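PDB 3GCF: terminal oxygenase component of carbazole 1,9a-dioxygenase, which acts as the oxygenase component of carbazole 1,9a-dioxygenase, probably using electrons passed through its Rieske cluster to activate dioxygen at a mononuclear iron. Local coordinates for residues 31-36 and 140-145; 82-87 and 95-100; 184-189 and 364-369. All blocks are in the same frame, centred on the assembly; numbering follows the deposited sequence.

Contact 1: residues 31-36 and 140-145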
loop_
_atom_site.group_PDB
_atom_site.type_symbol
_atom_site.label_atom_id
_atom_site.label_comp_id
_atom_site.label_asym_id
_atom_site.label_seq_id
_atom_site.Cartn_x
_atom_site.Cartn_y
_atom_site.Cartn_z
ATOM N N PHE A 31 -22.746 -11.743 -8.167
ATOM C CA PHE A 31 -23.781 -12.028 -9.150
ATOM C C PHE A 31 -24.701 -10.822 -9.188
ATOM O O PHE A 31 -25.326 -10.480 -8.182
ATOM C CB PHE A 31 -24.591 -13.267 -8.755
ATOM C CG PHE A 31 -23.877 -14.568 -8.997
ATOM C CD1 PHE A 31 -23.549 -14.968 -10.289
ATOM C CD2 PHE A 31 -23.527 -15.392 -7.937
ATOM C CE1 PHE A 31 -22.880 -16.176 -10.521
ATOM C CE2 PHE A 31 -22.859 -16.600 -8.158
ATOM C CZ PHE A 31 -22.535 -16.990 -9.455
ATOM N N ASP A 32 -24.778 -10.153 -10.334
ATOM C CA ASP A 32 -25.657 -8.999 -10.427
ATOM C C ASP A 32 -26.996 -9.417 -11.038
ATOM O O ASP A 32 -27.192 -10.592 -11.383
ATOM C CB ASP A 32 -24.985 -7.851 -11.198
ATOM C CG ASP A 32 -24.646 -8.208 -12.629
ATOM O OD1 ASP A 32 -24.301 -9.374 -12.902
ATOM O OD2 ASP A 32 -24.705 -7.300 -13.482
ATOM N N ASN A 33 -27.905 -8.457 -11.166
ATOM C CA ASN A 33 -29.256 -8.716 -11.639
ATOM C C ASN A 33 -29.938 -9.474 -10.501
ATOM O O ASN A 33 -30.718 -10.400 -10.710
ATOM C CB ASN A 33 -29.262 -9.525 -12.937
ATOM C CG ASN A 33 -28.983 -8.655 -14.160
ATOM O OD1 ASN A 33 -29.388 -7.489 -14.209
ATOM N ND2 ASN A 33 -28.302 -9.216 -15.149
ATOM N N HIS A 34 -29.605 -9.051 -9.283
ATOM C CA HIS A 34 -30.141 -9.605 -8.045
ATOM C C HIS A 34 -30.245 -8.461 -7.044
ATOM O O HIS A 34 -29.548 -7.451 -7.165
ATOM C CB HIS A 34 -29.188 -10.651 -7.446
ATOM C CG HIS A 34 -29.222 -11.985 -8.125
ATOM N ND1 HIS A 34 -30.246 -12.889 -7.937
ATOM C CD2 HIS A 34 -28.349 -12.575 -8.976
ATOM C CE1 HIS A 34 -30.000 -13.980 -8.642
ATOM N NE2 HIS A 34 -28.856 -13.815 -9.282
ATOM N N TRP A 35 -31.118 -8.622 -6.059
ATOM C CA TRP A 35 -31.249 -7.633 -5.006
ATOM C C TRP A 35 -30.145 -7.952 -3.995
ATOM O O TRP A 35 -29.813 -9.124 -3.781
ATOM C CB TRP A 35 -32.601 -7.751 -4.304
ATOM C CG TRP A 35 -33.774 -7.280 -5.100
ATOM C CD1 TRP A 35 -34.604 -8.039 -5.874
ATOM C CD2 TRP A 35 -34.271 -5.940 -5.172
ATOM N NE1 TRP A 35 -35.594 -7.255 -6.418
ATOM C CE2 TRP A 35 -35.412 -5.960 -6.006
ATOM C CE3 TRP A 35 -33.863 -4.718 -4.610
ATOM C CZ2 TRP A 35 -36.153 -4.805 -6.294
ATOM C CZ3 TRP A 35 -34.601 -3.568 -4.897
ATOM C CH2 TRP A 35 -35.734 -3.624 -5.732
ATOM N N HIS A 36 -29.578 -6.914 -3.389
ATOM C CA HIS A 36 -28.528 -7.069 -2.381
ATOM C C HIS A 36 -28.753 -6.013 -1.302
ATOM O O HIS A 36 -29.143 -4.891 -1.606
ATOM C CB HIS A 36 -27.139 -6.842 -2.994
ATOM C CG HIS A 36 -26.678 -7.942 -3.897
ATOM N ND1 HIS A 36 -26.232 -9.157 -3.423
ATOM C CD2 HIS A 36 -26.577 -8.004 -5.247
ATOM C CE1 HIS A 36 -25.876 -9.920 -4.442
ATOM N NE2 HIS A 36 -26.076 -9.245 -5.560
ATOM N N PHE A 140 -32.644 -2.760 0.527
ATOM C CA PHE A 140 -32.150 -3.573 -0.577
ATOM C C PHE A 140 -32.048 -2.711 -1.826
ATOM O O PHE A 140 -32.875 -1.824 -2.050
ATOM C CB PHE A 140 -33.091 -4.754 -0.836
ATOM C CG PHE A 140 -33.101 -5.777 0.268
ATOM C CD1 PHE A 140 -32.116 -6.756 0.337
ATOM C CD2 PHE A 140 -34.080 -5.739 1.260
ATOM C CE1 PHE A 140 -32.101 -7.685 1.378
ATOM C CE2 PHE A 140 -34.075 -6.667 2.309
ATOM C CZ PHE A 140 -33.082 -7.641 2.368
ATOM N N VAL A 141 -31.023 -2.972 -2.628
ATOM C CA VAL A 141 -30.793 -2.239 -3.864
ATOM C C VAL A 141 -30.637 -3.252 -4.992
ATOM O O VAL A 141 -29.961 -4.270 -4.828
ATOM C CB VAL A 141 -29.498 -1.397 -3.778
ATOM C CG1 VAL A 141 -29.264 -0.669 -5.089
ATOM C CG2 VAL A 141 -29.591 -0.408 -2.627
ATOM N N PHE A 142 -31.258 -2.986 -6.136
ATOM C CA PHE A 142 -31.150 -3.906 -7.254
ATOM C C PHE A 142 -29.963 -3.512 -8.126
ATOM O O PHE A 142 -29.947 -2.435 -8.721
ATOM C CB PHE A 142 -32.434 -3.900 -8.084
ATOM C CG PHE A 142 -32.514 -5.031 -9.071
ATOM C CD1 PHE A 142 -32.873 -6.310 -8.654
ATOM C CD2 PHE A 142 -32.182 -4.831 -10.407
ATOM C CE1 PHE A 142 -32.898 -7.378 -9.550
ATOM C CE2 PHE A 142 -32.203 -5.892 -11.315
ATOM C CZ PHE A 142 -32.562 -7.172 -10.882
ATOM N N ILE A 143 -28.964 -4.388 -8.189
ATOM C CA ILE A 143 -27.765 -4.139 -8.981
ATOM C C ILE A 143 -27.832 -4.952 -10.273
ATOM O O ILE A 143 -28.055 -6.161 -10.236
ATOM C CB ILE A 143 -26.486 -4.565 -8.214
ATOM C CG1 ILE A 143 -26.477 -3.951 -6.809
ATOM C CG2 ILE A 143 -25.250 -4.140 -8.991
ATOM C CD1 ILE A 143 -26.394 -2.442 -6.786
ATOM N N GLY A 144 -27.630 -4.293 -11.408
ATOM C CA GLY A 144 -27.675 -4.986 -12.683
ATOM C C GLY A 144 -28.371 -4.158 -13.745
ATOM O O GLY A 144 -28.959 -3.122 -13.437
ATOM N N ASP A 145 -28.321 -4.617 -14.994
ATOM C CA ASP A 145 -28.944 -3.896 -16.099
ATOM C C ASP A 145 -30.396 -4.279 -16.353
ATOM O O ASP A 145 -31.143 -3.506 -16.947
ATOM C CB ASP A 145 -28.149 -4.113 -17.390
ATOM C CG ASP A 145 -26.712 -3.638 -17.278
ATOM O OD1 ASP A 145 -26.494 -2.461 -16.906
ATOM O OD2 ASP A 145 -25.797 -4.442 -17.570
HETATM O O HOH W 1 -26.008 -6.358 -15.732
#
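Trp35 and Phe142 face each other as a non-hydrogen-bonded antiparallel pair, and their rings meet edge to face. Phe142 turns its edge onto the five-membered ring of the indole, with centroids 4.9 Å apart and planes at 69°. The rest of the indole is used as well: Phe142 CB lies 3.8 Å from the centroid of the six-membered ring, almost on the normal, as a CH-pi contact. A chi1 of -167° swings the Phe142 ring away from the backbone N, which carries CD1 onto the pyrrole part of the indole. Beyond them, Trp35 CE3 rests against Phe140 CB at 3.9 Å. The indole is also tied to the loop that follows strand 138-143, since NE1 donates to His149 O and the His149 ring packs edge-to-face on both aromatics.

The opposite face of the sheet carries His34, His36, Val141 and Ile143. Here the imidazole of His36 is fixed in rotation by its own segment: NE2 donates to Phe31 O over 3.0 Å, with the oxygen in the ring plane and the bond nearly straight (170°). Backbone pairing flanks the aromatic pair. His36 N to Val141 O and Val141 N to His36 O, at 3.0 and 2.9 Å, form one doubly bonded pair, and Ile143 N bonds His34 O at 3.3 Å. Asn33 and His34 then share Ile143, whose carbonyl takes a weak bond from His34 N; this is a G1 beta bulge, with Asn33 at positive phi. Past the bulge a water links Asp32 OD2 to Asp145 N.

The whole is a worked example of antiparallel strand pairing in which an aromatic cross-strand pair packs on one face, here joining strand 34-40, outermost within the chain, to strand 138-143 in the six-stranded antiparallel sheet of the Rieske domain.

Contact 2: residues 82-87 and 95-100. With FES (Fe2/s2 (inorganic) cluster), chain Q.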
loop_
_atom_site.group_PDB
_atom_site.type_symbol
_atom_site.label_atom_id
_atom_site.label_comp_id
_atom_site.label_asym_id
_atom_site.label_seq_id
_atom_site.Cartn_x
_atom_site.Cartn_y
_atom_site.Cartn_z
ATOM N N PHE A 82 -20.327 12.339 -4.664
ATOM C CA PHE A 82 -21.076 13.329 -3.898
ATOM C C PHE A 82 -20.775 13.143 -2.416
ATOM O O PHE A 82 -20.794 14.108 -1.643
ATOM C CB PHE A 82 -22.586 13.156 -4.105
ATOM C CG PHE A 82 -23.014 13.156 -5.543
ATOM C CD1 PHE A 82 -22.749 14.244 -6.366
ATOM C CD2 PHE A 82 -23.702 12.069 -6.071
ATOM C CE1 PHE A 82 -23.162 14.250 -7.700
ATOM C CE2 PHE A 82 -24.117 12.066 -7.399
ATOM C CZ PHE A 82 -23.847 13.159 -8.215
ATOM N N SER A 83 -20.509 11.894 -2.028
ATOM C CA SER A 83 -20.239 11.566 -0.632
ATOM C C SER A 83 -19.080 12.343 -0.003
ATOM O O SER A 83 -18.982 12.411 1.218
ATOM C CB SER A 83 -20.037 10.051 -0.462
ATOM O OG SER A 83 -19.038 9.545 -1.327
ATOM N N LYS A 84 -18.209 12.933 -0.818
ATOM C CA LYS A 84 -17.114 13.735 -0.270
ATOM C C LYS A 84 -17.725 14.878 0.542
ATOM O O LYS A 84 -17.174 15.290 1.561
ATOM C CB LYS A 84 -16.249 14.337 -1.388
ATOM C CG LYS A 84 -15.415 13.328 -2.163
ATOM C CD LYS A 84 -14.231 12.810 -1.349
ATOM C CE LYS A 84 -13.402 11.820 -2.171
ATOM N NZ LYS A 84 -12.069 11.531 -1.562
ATOM N N GLU A 85 -18.862 15.387 0.070
ATOM C CA GLU A 85 -19.574 16.484 0.723
ATOM C C GLU A 85 -20.973 16.522 0.106
ATOM O O GLU A 85 -21.276 17.367 -0.738
ATOM C CB GLU A 85 -18.841 17.810 0.479
ATOM C CG GLU A 85 -19.486 19.025 1.144
ATOM C CD GLU A 85 -18.695 20.311 0.922
ATOM O OE1 GLU A 85 -17.647 20.501 1.572
ATOM O OE2 GLU A 85 -19.120 21.133 0.087
ATOM N N PRO A 86 -21.845 15.593 0.525
ATOM C CA PRO A 86 -23.216 15.497 0.013
ATOM C C PRO A 86 -24.064 16.723 0.314
ATOM O O PRO A 86 -24.103 17.201 1.445
ATOM C CB PRO A 86 -23.738 14.224 0.677
ATOM C CG PRO A 86 -23.040 14.245 2.006
ATOM C CD PRO A 86 -21.632 14.658 1.648
ATOM N N LEU A 87 -24.742 17.232 -0.709
ATOM C CA LEU A 87 -25.572 18.416 -0.552
ATOM C C LEU A 87 -26.983 18.207 -1.070
ATOM O O LEU A 87 -27.199 17.517 -2.062
ATOM C CB LEU A 87 -24.945 19.601 -1.300
ATOM C CG LEU A 87 -23.564 20.087 -0.860
ATOM C CD1 LEU A 87 -23.056 21.105 -1.864
ATOM C CD2 LEU A 87 -23.641 20.705 0.536
ATOM N N SER A 95 -27.229 17.715 -4.933
ATOM C CA SER A 95 -26.412 18.701 -5.632
ATOM C C SER A 95 -24.937 18.403 -5.417
ATOM O O SER A 95 -24.505 18.175 -4.290
ATOM C CB SER A 95 -26.725 20.117 -5.130
ATOM O OG SER A 95 -28.013 20.551 -5.546
ATOM N N CYS A 96 -24.169 18.399 -6.503
ATOM C CA CYS A 96 -22.741 18.133 -6.410
ATOM C C CYS A 96 -22.075 19.313 -5.712
ATOM O O CYS A 96 -22.406 20.465 -5.979
ATOM C CB CYS A 96 -22.143 17.948 -7.807
ATOM S SG CYS A 96 -20.390 17.476 -7.825
ATOM N N TRP A 97 -21.142 19.013 -4.815
ATOM C CA TRP A 97 -20.412 20.023 -4.062
ATOM C C TRP A 97 -19.397 20.807 -4.896
ATOM O O TRP A 97 -18.921 21.854 -4.463
ATOM C CB TRP A 97 -19.645 19.362 -2.910
ATOM C CG TRP A 97 -18.735 18.243 -3.378
ATOM C CD1 TRP A 97 -19.039 16.911 -3.445
ATOM C CD2 TRP A 97 -17.400 18.373 -3.895
ATOM N NE1 TRP A 97 -17.978 16.204 -3.972
ATOM C CE2 TRP A 97 -16.962 17.077 -4.256
ATOM C CE3 TRP A 97 -16.533 19.459 -4.092
ATOM C CZ2 TRP A 97 -15.693 16.837 -4.805
ATOM C CZ3 TRP A 97 -15.274 19.221 -4.638
ATOM C CH2 TRP A 97 -14.866 17.920 -4.988
ATOM N N TYR A 98 -19.058 20.308 -6.080
ATOM C CA TYR A 98 -18.040 20.964 -6.897
ATOM C C TYR A 98 -18.510 22.137 -7.763
ATOM O O TYR A 98 -18.037 23.258 -7.574
ATOM C CB TYR A 98 -17.320 19.910 -7.750
ATOM C CG TYR A 98 -15.883 20.248 -8.096
ATOM C CD1 TYR A 98 -15.206 21.288 -7.451
ATOM C CD2 TYR A 98 -15.203 19.538 -9.085
ATOM C CE1 TYR A 98 -13.890 21.612 -7.789
ATOM C CE2 TYR A 98 -13.891 19.855 -9.429
ATOM C CZ TYR A 98 -13.240 20.894 -8.780
ATOM O OH TYR A 98 -11.948 21.220 -9.139
ATOM N N HIS A 99 -19.420 21.895 -8.709
ATOM C CA HIS A 99 -19.927 22.971 -9.566
ATOM C C HIS A 99 -21.448 23.106 -9.470
ATOM O O HIS A 99 -22.074 23.770 -10.299
ATOM C CB HIS A 99 -19.555 22.749 -11.040
ATOM C CG HIS A 99 -18.097 22.509 -11.276
ATOM N ND1 HIS A 99 -17.526 21.259 -11.185
ATOM C CD2 HIS A 99 -17.095 23.358 -11.606
ATOM C CE1 HIS A 99 -16.233 21.349 -11.450
ATOM N NE2 HIS A 99 -15.947 22.612 -11.707
ATOM N N GLY A 100 -22.046 22.453 -8.475
ATOM C CA GLY A 100 -23.486 22.549 -8.299
ATOM C C GLY A 100 -24.411 21.776 -9.229
ATOM O O GLY A 100 -25.614 22.033 -9.241
HETATM FE FE1 FES Q . -19.912 17.666 -10.021
HETATM FE FE2 FES Q . -18.612 19.498 -11.523
HETATM S S1 FES Q . -20.677 19.639 -10.771
HETATM S S2 FES Q . -17.844 17.450 -10.781
HETATM O O HOH W 2 -19.648 22.805 -2.063
HETATM O O HOH W 3 -22.536 16.669 -3.294
#
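Phe82 and Cys96 meet through apolar contact at a ring edge: CB of the cysteine lies near the plane of the phenyl ring, 3.8 Å from CE1, and its sulfur also stands at that edge. Leu87 and Trp97 add a second apolar patch, the CD1 branch of the leucine crossing the tryptophan at about a right angle, 3.6 Å from its CA. Trp97 CG sits between backbone N and carbonyl carbon (chi1 55°), which turns the indole toward the 3-10 segment 82-84; NE1 lies near Lys84 CB and donates to Pro81 O.

Direct hydrogen bonding across the segments comes down to Ser95 N to Leu87 O, 2.9 Å and almost straight at the hydrogen, though the donor stands above the carbonyl plane. A water bonds both Glu85 O (2.9 Å) and Ser95 O (2.7 Å), tying the two backbones together again.

Metal bonds occupy the far side of 95-100. Cys96 SG binds one iron at 2.3 Å and His99 ND1 the other at 2.1 Å, while Cys75 and His77 complete the protein ligands. Cys-X-His followed by Cys-X-X-His, each iron held by a like pair, is the hallmark of the Rieske [2Fe-2S] site.

Contact 3: residues 184-189 and 364-369. With FE2 (Fe (II) ion), chain P.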
loop_
_atom_site.group_PDB
_atom_site.type_symbol
_atom_site.label_atom_id
_atom_site.label_comp_id
_atom_site.label_asym_id
_atom_site.label_seq_id
_atom_site.Cartn_x
_atom_site.Cartn_y
_atom_site.Cartn_z
ATOM N N GLY A 184 -19.842 -19.334 5.912
ATOM C CA GLY A 184 -21.120 -19.402 6.598
ATOM C C GLY A 184 -21.764 -20.762 6.389
ATOM O O GLY A 184 -22.283 -21.356 7.328
ATOM N N PHE A 185 -21.704 -21.259 5.157
ATOM C CA PHE A 185 -22.296 -22.545 4.774
ATOM C C PHE A 185 -21.262 -23.673 4.845
ATOM O O PHE A 185 -21.045 -24.390 3.866
ATOM C CB PHE A 185 -22.836 -22.427 3.343
ATOM C CG PHE A 185 -23.764 -23.536 2.939
ATOM C CD1 PHE A 185 -24.873 -23.854 3.717
ATOM C CD2 PHE A 185 -23.542 -24.251 1.768
ATOM C CE1 PHE A 185 -25.744 -24.868 3.334
ATOM C CE2 PHE A 185 -24.409 -25.268 1.375
ATOM C CZ PHE A 185 -25.511 -25.577 2.158
ATOM N N ASP A 186 -20.634 -23.830 6.006
ATOM C CA ASP A 186 -19.602 -24.844 6.208
ATOM C C ASP A 186 -19.953 -25.559 7.507
ATOM O O ASP A 186 -19.932 -24.944 8.570
ATOM C CB ASP A 186 -18.243 -24.149 6.319
ATOM C CG ASP A 186 -17.091 -25.119 6.422
ATOM O OD1 ASP A 186 -17.182 -26.075 7.218
ATOM O OD2 ASP A 186 -16.082 -24.910 5.716
ATOM N N THR A 187 -20.264 -26.852 7.426
ATOM C CA THR A 187 -20.685 -27.601 8.608
ATOM C C THR A 187 -19.612 -28.143 9.559
ATOM O O THR A 187 -19.944 -28.670 10.624
ATOM C CB THR A 187 -21.628 -28.767 8.215
ATOM O OG1 THR A 187 -20.888 -29.770 7.513
ATOM C CG2 THR A 187 -22.748 -28.262 7.313
ATOM N N THR A 188 -18.338 -28.020 9.197
ATOM C CA THR A 188 -17.285 -28.495 10.090
ATOM C C THR A 188 -16.336 -27.385 10.559
ATOM O O THR A 188 -15.483 -27.619 11.412
ATOM C CB THR A 188 -16.462 -29.649 9.454
ATOM O OG1 THR A 188 -15.823 -29.196 8.254
ATOM C CG2 THR A 188 -17.371 -30.824 9.133
ATOM N N HIS A 189 -16.490 -26.176 10.026
ATOM C CA HIS A 189 -15.626 -25.077 10.443
ATOM C C HIS A 189 -15.961 -24.649 11.878
ATOM O O HIS A 189 -15.178 -23.946 12.521
ATOM C CB HIS A 189 -15.793 -23.861 9.517
ATOM C CG HIS A 189 -16.831 -22.884 9.983
ATOM N ND1 HIS A 189 -18.185 -23.103 9.832
ATOM C CD2 HIS A 189 -16.713 -21.706 10.643
ATOM C CE1 HIS A 189 -18.854 -22.101 10.378
ATOM N NE2 HIS A 189 -17.983 -21.240 10.877
ATOM N N MET A 364 -19.199 -31.102 0.353
ATOM C CA MET A 364 -20.116 -31.322 -0.756
ATOM C C MET A 364 -21.275 -30.333 -0.778
ATOM O O MET A 364 -21.793 -30.014 -1.847
ATOM C CB MET A 364 -20.657 -32.754 -0.741
ATOM C CG MET A 364 -19.603 -33.796 -1.094
ATOM S SD MET A 364 -18.753 -33.410 -2.660
ATOM C CE MET A 364 -17.086 -32.902 -2.067
ATOM N N CYS A 365 -21.695 -29.845 0.385
ATOM C CA CYS A 365 -22.792 -28.889 0.381
ATOM C C CYS A 365 -22.308 -27.605 -0.294
ATOM O O CYS A 365 -23.071 -26.930 -0.981
ATOM C CB CYS A 365 -23.310 -28.611 1.801
ATOM S SG CYS A 365 -22.171 -27.837 2.974
ATOM N N ILE A 366 -21.029 -27.285 -0.120
ATOM C CA ILE A 366 -20.467 -26.092 -0.741
ATOM C C ILE A 366 -20.334 -26.328 -2.245
ATOM O O ILE A 366 -20.550 -25.420 -3.047
ATOM C CB ILE A 366 -19.090 -25.743 -0.130
ATOM C CG1 ILE A 366 -19.288 -25.240 1.303
ATOM C CG2 ILE A 366 -18.378 -24.687 -0.982
ATOM C CD1 ILE A 366 -17.999 -25.035 2.065
ATOM N N VAL A 367 -19.987 -27.554 -2.625
ATOM C CA VAL A 367 -19.858 -27.892 -4.037
ATOM C C VAL A 367 -21.212 -27.769 -4.732
ATOM O O VAL A 367 -21.291 -27.290 -5.861
ATOM C CB VAL A 367 -19.324 -29.328 -4.234
ATOM C CG1 VAL A 367 -19.414 -29.724 -5.709
ATOM C CG2 VAL A 367 -17.886 -29.411 -3.753
ATOM N N LYS A 368 -22.275 -28.202 -4.060
ATOM C CA LYS A 368 -23.614 -28.111 -4.638
ATOM C C LYS A 368 -23.999 -26.650 -4.799
ATOM O O LYS A 368 -24.649 -26.277 -5.775
ATOM C CB LYS A 368 -24.646 -28.813 -3.749
ATOM C CG LYS A 368 -24.510 -30.321 -3.718
ATOM C CD LYS A 368 -25.571 -30.943 -2.832
ATOM C CE LYS A 368 -25.294 -32.422 -2.611
ATOM N NZ LYS A 368 -25.252 -33.148 -3.900
ATOM N N TRP A 369 -23.599 -25.828 -3.830
ATOM C CA TRP A 369 -23.884 -24.397 -3.870
ATOM C C TRP A 369 -23.150 -23.724 -5.030
ATOM O O TRP A 369 -23.723 -22.895 -5.733
ATOM C CB TRP A 369 -23.499 -23.736 -2.531
ATOM C CG TRP A 369 -22.948 -22.336 -2.663
ATOM C CD1 TRP A 369 -21.638 -21.959 -2.551
ATOM C CD2 TRP A 369 -23.678 -21.147 -3.002
ATOM N NE1 TRP A 369 -21.506 -20.614 -2.804
ATOM C CE2 TRP A 369 -22.741 -20.091 -3.085
ATOM C CE3 TRP A 369 -25.030 -20.873 -3.249
ATOM C CZ2 TRP A 369 -23.114 -18.777 -3.408
ATOM C CZ3 TRP A 369 -25.401 -19.563 -3.572
ATOM C CH2 TRP A 369 -24.444 -18.535 -3.649
HETATM FE FE FE2 P . -18.609 -19.433 11.795
HETATM O O HOH W 4 -20.607 -19.734 12.279
HETATM O O HOH W 5 -19.386 -19.064 9.968
#
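Cys365, near the start of helix 364-376, meets Phe185 through its sulfur, its carbonyl oxygen and CB. The sulfur lies over one face of the phenyl ring, 4.1 Å from the centroid and displaced toward the rim, put there by a first torsion that sets it between backbone N and carbonyl carbon (chi1 63°). The carbonyl oxygen approaches the ring edge in plane, 3.2 Å from Phe185 CE2, and CB lies 3.5 Å from that same carbon.

Ile366 meets the loop backbone: CG1 presses on Phe185 O at 3.2 Å, and its CD1 end reaches toward the carboxylate of Asp186. That carboxylate organises the loop. OD1 accepts from Thr188 N at 3.0 Å, an Asx turn, and also from His189 N, whereas OD2 bonds NE2 of His99 of a neighbouring subunit, a ligand of that chain's Rieske cluster. Asp186 O receives His189 ND1 at 2.8 Å in the imidazole plane. The ring is thus held in orientation as its NE2 binds the ferrous ion at 2.1 Å, with His193, Asp337 and two waters as further ligands.

One turn on, Trp369 brings CB to Phe185 CE2 at 4.3 Å; its indole leads off to Tyr24, whose hydroxyl bonds NE1. The helix lies against the end of helix 177-184, where Ile366 touches Glu182 and Trp369 touches Val181, and it borders strands 218-221 and 228-231 through Cys365.

How the contacts relate
Contact 2 is nested in the chain segment closed by contact 1, so pairing 31-36 with 140-145 joins the two ends of the sequence that carries the Rieske cluster. Contact 3 follows, in the catalytic part; its nearest atoms come about 5 Å from contact 1 without touching. Within one chain contacts 2 and 3 lie on opposite sides of the chain's centre, with centres about 44 Å apart, probably too far for direct electron transfer. The trimer brings the two sites of neighbouring subunits together: His99 NE2 of one chain bonds Asp186 OD2 of another, linking a cluster ligand to Asp186, which in turn bonds the iron ligand His189, consistent with the intersubunit electron route of Rieske oxygenases.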